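Local coordinates for D-isomer specific 2-hydroxyacid dehydrogenase family protein (Desulfovibrio vulgaris, PDB 5TX7) that probably oxidises or reduces D-2-hydroxyacids and their keto acids with an NAD-type cofactor, at residues C115-R124 with F138-L146. Sequence-based numbering, arbitrary orientation.
Sequences CRRTALHDHR and FWDSTQEEL
His121 points its imidazole edge at the backbone of Trp139 and Asp140, where an extended loop passes the kink between helices 100-116 and 118-126, before strand 150-154 of the Rossmann-type NAD-binding domain. Arg117 makes the kink with positive phi and N-caps the next helix; its carbonyl O accepts from both His121 N and His121 ND1 (2.8 Å to ND1). With ND1 donating, NE2 can accept, and Asp140 N gives it a weak bond of 3.1 Å. Histidine suits the need for donor and acceptor on one ring.

Cys115 lies in the last turn of helix 100-116; its short side chain is consistent with the loop's close approach, CB being 3.5 Å from Glu144 O. Glu144 N donates to Cys115 O at 3.0 Å, while Cys115 SG touches Leu146 CD2. The Glu144 carboxylate reaches Tyr232 and Lys149.

Gln143, bent at chi2 (-60°), folds its amide back beside Arg116 and Ser141. NE2 donates to Ser141 O and, at 2.9 Å, to Arg116 O, both acceptors in the amide plane, clasping loop to helix. The Arg116 guanidinium, also bound to the second subunit, stands 74° from this amide, and Arg116 NE meets Gln143 OE1 at 2.8 Å from above the carbonyl plane.

At the far end, the Arg124 guanidinium and Asp140 carboxylate are nearly coplanar (26° apart); in their salt bridge Arg124 NE meets Asp140 OD2 at 2.7 Å, nearly along its C-O axis.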
ATOM      1  N   CYS A 115       1.588  -5.293   7.246  1.00 44.93           N
ATOM      2  CA  CYS A 115       0.332  -5.981   7.523  1.00 47.54           C
ATOM      3  C   CYS A 115       0.043  -7.186   6.636  1.00 49.96           C
ATOM      4  O   CYS A 115      -0.527  -8.170   7.104  1.00 50.21           O
ATOM      5  CB  CYS A 115      -0.840  -5.018   7.464  1.00 49.05           C
ATOM      6  SG  CYS A 115      -0.780  -3.901   8.888  1.00 51.65           S
ATOM      7  N   ARG A 116       0.436  -7.094   5.363  1.00 49.40           N
ATOM      8  CA  ARG A 116       0.201  -8.165   4.363  1.00 48.85           C
ATOM      9  C   ARG A 116       1.479  -8.851   3.881  1.00 52.57           C
ATOM     10  O   ARG A 116       1.427 -10.008   3.460  1.00 55.15           O
ATOM     11  CB  ARG A 116      -0.524  -7.574   3.153  1.00 48.22           C
ATOM     12  CG  ARG A 116      -1.699  -6.651   3.477  1.00 48.15           C
ATOM     13  CD  ARG A 116      -2.750  -7.349   4.315  1.00 50.18           C
ATOM     14  NE  ARG A 116      -3.472  -8.376   3.548  1.00 52.03           N
ATOM     15  CZ  ARG A 116      -4.760  -8.357   3.214  1.00 52.17           C
ATOM     16  NH1 ARG A 116      -5.568  -7.346   3.558  1.00 49.82           N
ATOM     17  NH2 ARG A 116      -5.245  -9.379   2.515  1.00 54.60           N
ATOM     18  N   ARG A 117       2.630  -8.173   3.926  1.00 53.00           N
ATOM     19  CA  ARG A 117       3.893  -8.758   3.488  1.00 55.70           C
ATOM     20  C   ARG A 117       3.787  -9.269   2.054  1.00 55.31           C
ATOM     21  O   ARG A 117       4.151 -10.410   1.785  1.00 54.15           O
ATOM     22  CB  ARG A 117       4.343  -9.842   4.479  1.00 61.56           C
ATOM     23  CG  ARG A 117       4.781  -9.328   5.842  1.00 65.53           C
ATOM     24  CD  ARG A 117       6.202  -8.818   5.775  1.00 75.07           C
ATOM     25  NE  ARG A 117       6.676  -8.278   7.042  1.00 87.07           N
ATOM     26  CZ  ARG A 117       7.836  -7.617   7.209  1.00 90.60           C
ATOM     27  NH1 ARG A 117       8.651  -7.351   6.178  1.00 92.28           N
ATOM     28  NH2 ARG A 117       8.183  -7.181   8.419  1.00 88.17           N
ATOM     29  N   THR A 118       3.306  -8.424   1.132  1.00 53.52           N
ATOM     30  CA  THR A 118       3.069  -8.890  -0.248  1.00 54.91           C
ATOM     31  C   THR A 118       4.344  -9.321  -0.912  1.00 55.44           C
ATOM     32  O   THR A 118       4.367 -10.331  -1.596  1.00 58.95           O
ATOM     33  CB  THR A 118       2.417  -7.850  -1.156  1.00 56.05           C
ATOM     34  OG1 THR A 118       3.203  -6.661  -1.150  1.00 56.88           O
ATOM     35  CG2 THR A 118       0.989  -7.567  -0.696  1.00 56.19           C
ATOM     36  N   ALA A 119       5.405  -8.557  -0.709  1.00 56.07           N
ATOM     37  CA  ALA A 119       6.703  -8.846  -1.329  1.00 59.06           C
ATOM     38  C   ALA A 119       7.347 -10.121  -0.792  1.00 59.95           C
ATOM     39  O   ALA A 119       8.022 -10.836  -1.541  1.00 62.90           O
ATOM     40  CB  ALA A 119       7.651  -7.667  -1.151  1.00 58.05           C
ATOM     41  N   LEU A 120       7.165 -10.391   0.494  1.00 61.73           N
ATOM     42  CA  LEU A 120       7.587 -11.674   1.064  1.00 66.05           C
ATOM     43  C   LEU A 120       6.894 -12.838   0.347  1.00 67.42           C
ATOM     44  O   LEU A 120       7.546 -13.726  -0.155  1.00 70.24           O
ATOM     45  CB  LEU A 120       7.320 -11.735   2.566  1.00 64.94           C
ATOM     46  CG  LEU A 120       7.555 -13.088   3.247  1.00 69.06           C
ATOM     47  CD1 LEU A 120       9.001 -13.533   3.083  1.00 70.34           C
ATOM     48  CD2 LEU A 120       7.191 -13.027   4.724  1.00 68.99           C
ATOM     49  N   HIS A 121       5.575 -12.810   0.268  1.00 66.15           N
ATOM     50  CA  HIS A 121       4.832 -13.896  -0.382  1.00 68.02           C
ATOM     51  C   HIS A 121       5.133 -14.055  -1.874  1.00 70.24           C
ATOM     52  O   HIS A 121       5.093 -15.175  -2.402  1.00 69.85           O
ATOM     53  CB  HIS A 121       3.339 -13.739  -0.161  1.00 64.35           C
ATOM     54  CG  HIS A 121       2.944 -13.917   1.261  1.00 63.79           C
ATOM     55  ND1 HIS A 121       2.815 -12.855   2.122  1.00 63.68           N
ATOM     56  CD2 HIS A 121       2.684 -15.027   1.991  1.00 66.85           C
ATOM     57  CE1 HIS A 121       2.475 -13.296   3.315  1.00 63.62           C
ATOM     58  NE2 HIS A 121       2.387 -14.609   3.264  1.00 65.75           N
ATOM     59  N   ASP A 122       5.427 -12.944  -2.539  1.00 68.06           N
ATOM     60  CA  ASP A 122       5.938 -12.980  -3.913  1.00 71.65           C
ATOM     61  C   ASP A 122       7.271 -13.736  -4.004  1.00 76.06           C
ATOM     62  O   ASP A 122       7.458 -14.583  -4.883  1.00 78.19           O
ATOM     63  CB  ASP A 122       6.073 -11.558  -4.456  1.00 68.60           C
ATOM     64  CG  ASP A 122       6.649 -11.513  -5.854  1.00 69.82           C
ATOM     65  OD1 ASP A 122       5.872 -11.653  -6.819  1.00 70.86           O
ATOM     66  OD2 ASP A 122       7.864 -11.294  -5.990  1.00 70.57           O
ATOM     67  N   HIS A 123       8.170 -13.443  -3.070  1.00 77.67           N
ATOM     68  CA  HIS A 123       9.455 -14.128  -2.979  1.00 82.57           C
ATOM     69  C   HIS A 123       9.286 -15.626  -2.730  1.00 85.03           C
ATOM     70  O   HIS A 123       9.991 -16.441  -3.319  1.00 91.81           O
ATOM     71  CB  HIS A 123      10.320 -13.484  -1.888  1.00 86.04           C
ATOM     72  CG  HIS A 123      11.554 -14.251  -1.560  1.00 92.21           C
ATOM     73  ND1 HIS A 123      12.763 -14.002  -2.171  1.00 96.83           N
ATOM     74  CD2 HIS A 123      11.766 -15.269  -0.693  1.00 96.41           C
ATOM     75  CE1 HIS A 123      13.671 -14.835  -1.692  1.00101.69           C
ATOM     76  NE2 HIS A 123      13.089 -15.618  -0.801  1.00102.33           N
ATOM     77  N   ARG A 124       8.341 -15.984  -1.871  1.00 82.35           N
ATOM     78  CA  ARG A 124       8.099 -17.380  -1.520  1.00 83.05           C
ATOM     79  C   ARG A 124       7.512 -18.141  -2.700  1.00 83.03           C
ATOM     80  O   ARG A 124       7.930 -19.259  -2.968  1.00 87.76           O
ATOM     81  CB  ARG A 124       7.185 -17.472  -0.299  1.00 82.15           C
ATOM     82  CG  ARG A 124       7.788 -16.844   0.966  1.00 81.16           C
ATOM     83  CD  ARG A 124       8.861 -17.700   1.599  1.00 83.57           C
ATOM     84  NE  ARG A 124       8.328 -19.023   1.941  1.00 87.43           N
ATOM     85  CZ  ARG A 124       8.831 -20.207   1.564  1.00 91.45           C
ATOM     86  NH1 ARG A 124       9.953 -20.321   0.838  1.00 93.48           N
ATOM     87  NH2 ARG A 124       8.206 -21.314   1.959  1.00 91.64           N
ATOM     88  N   PHE A 138      -1.774 -20.089   0.766  1.00 72.98           N
ATOM     89  CA  PHE A 138      -0.978 -20.119   1.998  1.00 72.61           C
ATOM     90  C   PHE A 138      -0.581 -18.700   2.417  1.00 68.56           C
ATOM     91  O   PHE A 138      -0.728 -17.753   1.646  1.00 66.04           O
ATOM     92  CB  PHE A 138       0.283 -20.994   1.832  1.00 75.83           C
ATOM     93  CG  PHE A 138       1.375 -20.339   1.029  1.00 77.06           C
ATOM     94  CD1 PHE A 138       1.363 -20.382  -0.365  1.00 78.54           C
ATOM     95  CD2 PHE A 138       2.396 -19.641   1.667  1.00 76.01           C
ATOM     96  CE1 PHE A 138       2.346 -19.749  -1.101  1.00 78.03           C
ATOM     97  CE2 PHE A 138       3.370 -18.994   0.932  1.00 76.31           C
ATOM     98  CZ  PHE A 138       3.352 -19.053  -0.454  1.00 76.49           C
ATOM     99  N   TRP A 139      -0.065 -18.578   3.638  1.00 67.59           N
ATOM    100  CA  TRP A 139       0.548 -17.339   4.110  1.00 66.25           C
ATOM    101  C   TRP A 139       1.548 -17.671   5.216  1.00 69.24           C
ATOM    102  O   TRP A 139       1.242 -18.433   6.123  1.00 69.48           O
ATOM    103  CB  TRP A 139      -0.499 -16.279   4.546  1.00 62.66           C
ATOM    104  CG  TRP A 139      -1.509 -16.713   5.581  1.00 63.42           C
ATOM    105  CD1 TRP A 139      -1.382 -16.644   6.948  1.00 64.24           C
ATOM    106  CD2 TRP A 139      -2.813 -17.247   5.332  1.00 64.75           C
ATOM    107  NE1 TRP A 139      -2.524 -17.123   7.558  1.00 63.48           N
ATOM    108  CE2 TRP A 139      -3.413 -17.504   6.589  1.00 64.31           C
ATOM    109  CE3 TRP A 139      -3.533 -17.546   4.165  1.00 65.15           C
ATOM    110  CZ2 TRP A 139      -4.697 -18.042   6.708  1.00 64.61           C
ATOM    111  CZ3 TRP A 139      -4.797 -18.090   4.281  1.00 65.18           C
ATOM    112  CH2 TRP A 139      -5.372 -18.324   5.546  1.00 65.66           C
ATOM    113  N   ASP A 140       2.768 -17.165   5.062  1.00 73.33           N
ATOM    114  CA  ASP A 140       3.815 -17.205   6.093  1.00 74.96           C
ATOM    115  C   ASP A 140       3.695 -16.088   7.133  1.00 70.96           C
ATOM    116  O   ASP A 140       4.425 -16.070   8.116  1.00 73.15           O
ATOM    117  CB  ASP A 140       5.209 -17.147   5.436  1.00 76.46           C
ATOM    118  CG  ASP A 140       5.490 -18.336   4.496  1.00 80.25           C
ATOM    119  OD1 ASP A 140       4.689 -19.313   4.449  1.00 81.64           O
ATOM    120  OD2 ASP A 140       6.533 -18.276   3.812  1.00 81.72           O
ATOM    121  N   SER A 141       2.766 -15.168   6.927  1.00 67.77           N
ATOM    122  CA  SER A 141       2.600 -14.031   7.816  1.00 64.78           C
ATOM    123  C   SER A 141       1.120 -13.766   7.872  1.00 61.42           C
ATOM    124  O   SER A 141       0.505 -13.601   6.815  1.00 59.65           O
ATOM    125  CB  SER A 141       3.333 -12.823   7.228  1.00 64.16           C
ATOM    126  OG  SER A 141       3.587 -11.851   8.209  1.00 66.46           O
ATOM    127  N   THR A 142       0.546 -13.732   9.074  1.00 59.60           N
ATOM    128  CA  THR A 142      -0.863 -13.404   9.232  1.00 59.71           C
ATOM    129  C   THR A 142      -1.221 -12.124   8.464  1.00 57.99           C
ATOM    130  O   THR A 142      -0.509 -11.097   8.564  1.00 54.67           O
ATOM    131  CB  THR A 142      -1.241 -13.180  10.711  1.00 60.35           C
ATOM    132  OG1 THR A 142      -1.045 -14.388  11.460  1.00 61.41           O
ATOM    133  CG2 THR A 142      -2.719 -12.743  10.823  1.00 59.50           C
ATOM    134  N   GLN A 143      -2.305 -12.208   7.685  1.00 57.19           N
ATOM    135  CA  GLN A 143      -2.812 -11.068   6.930  1.00 55.82           C
ATOM    136  C   GLN A 143      -3.643 -10.201   7.845  1.00 53.36           C
ATOM    137  O   GLN A 143      -4.581 -10.703   8.464  1.00 52.34           O
ATOM    138  CB  GLN A 143      -3.641 -11.561   5.739  1.00 57.23           C
ATOM    139  CG  GLN A 143      -2.852 -12.365   4.711  1.00 56.68           C
ATOM    140  CD  GLN A 143      -1.719 -11.555   4.111  1.00 56.61           C
ATOM    141  OE1 GLN A 143      -1.918 -10.735   3.201  1.00 53.13           O
ATOM    142  NE2 GLN A 143      -0.520 -11.760   4.639  1.00 57.89           N
ATOM    143  N   GLU A 144      -3.290  -8.927   7.958  1.00 53.77           N
ATOM    144  CA  GLU A 144      -3.894  -8.074   8.979  1.00 58.51           C
ATOM    145  C   GLU A 144      -4.603  -6.910   8.293  1.00 56.02           C
ATOM    146  O   GLU A 144      -4.074  -6.271   7.388  1.00 55.66           O
ATOM    147  CB  GLU A 144      -2.847  -7.600   9.994  1.00 63.80           C
ATOM    148  CG  GLU A 144      -3.359  -7.512  11.430  1.00 72.29           C
ATOM    149  CD  GLU A 144      -2.275  -7.171  12.455  1.00 79.20           C
ATOM    150  OE1 GLU A 144      -1.142  -7.677  12.338  1.00 83.43           O
ATOM    151  OE2 GLU A 144      -2.557  -6.404  13.404  1.00 82.98           O
ATOM    152  N   GLU A 145      -5.823  -6.671   8.754  1.00 55.81           N
ATOM    153  CA  GLU A 145      -6.710  -5.662   8.211  1.00 54.56           C
ATOM    154  C   GLU A 145      -6.541  -4.427   9.076  1.00 52.65           C
ATOM    155  O   GLU A 145      -6.386  -4.553  10.295  1.00 52.22           O
ATOM    156  CB  GLU A 145      -8.136  -6.175   8.312  1.00 56.54           C
ATOM    157  CG  GLU A 145      -9.036  -5.829   7.153  1.00 59.19           C
ATOM    158  CD  GLU A 145     -10.436  -6.414   7.346  1.00 63.45           C
ATOM    159  OE1 GLU A 145     -11.277  -5.690   7.917  1.00 66.02           O
ATOM    160  OE2 GLU A 145     -10.691  -7.598   6.974  1.00 59.47           O
ATOM    161  N   LEU A 146      -6.568  -3.244   8.464  1.00 51.25           N
ATOM    162  CA  LEU A 146      -6.524  -1.996   9.246  1.00 48.19           C
ATOM    163  C   LEU A 146      -7.881  -1.608   9.832  1.00 46.67           C
ATOM    164  O   LEU A 146      -7.927  -0.806  10.762  1.00 45.56           O
ATOM    165  CB  LEU A 146      -5.952  -0.863   8.411  1.00 46.18           C
ATOM    166  CG  LEU A 146      -4.525  -1.108   7.894  1.00 47.17           C
ATOM    167  CD1 LEU A 146      -4.086  -0.001   6.961  1.00 44.85           C
ATOM    168  CD2 LEU A 146      -3.503  -1.246   9.016  1.00 47.83           C
TER
HETATM  169  O   HOH W   1      -4.904  -4.928   4.932  1.00 54.50           O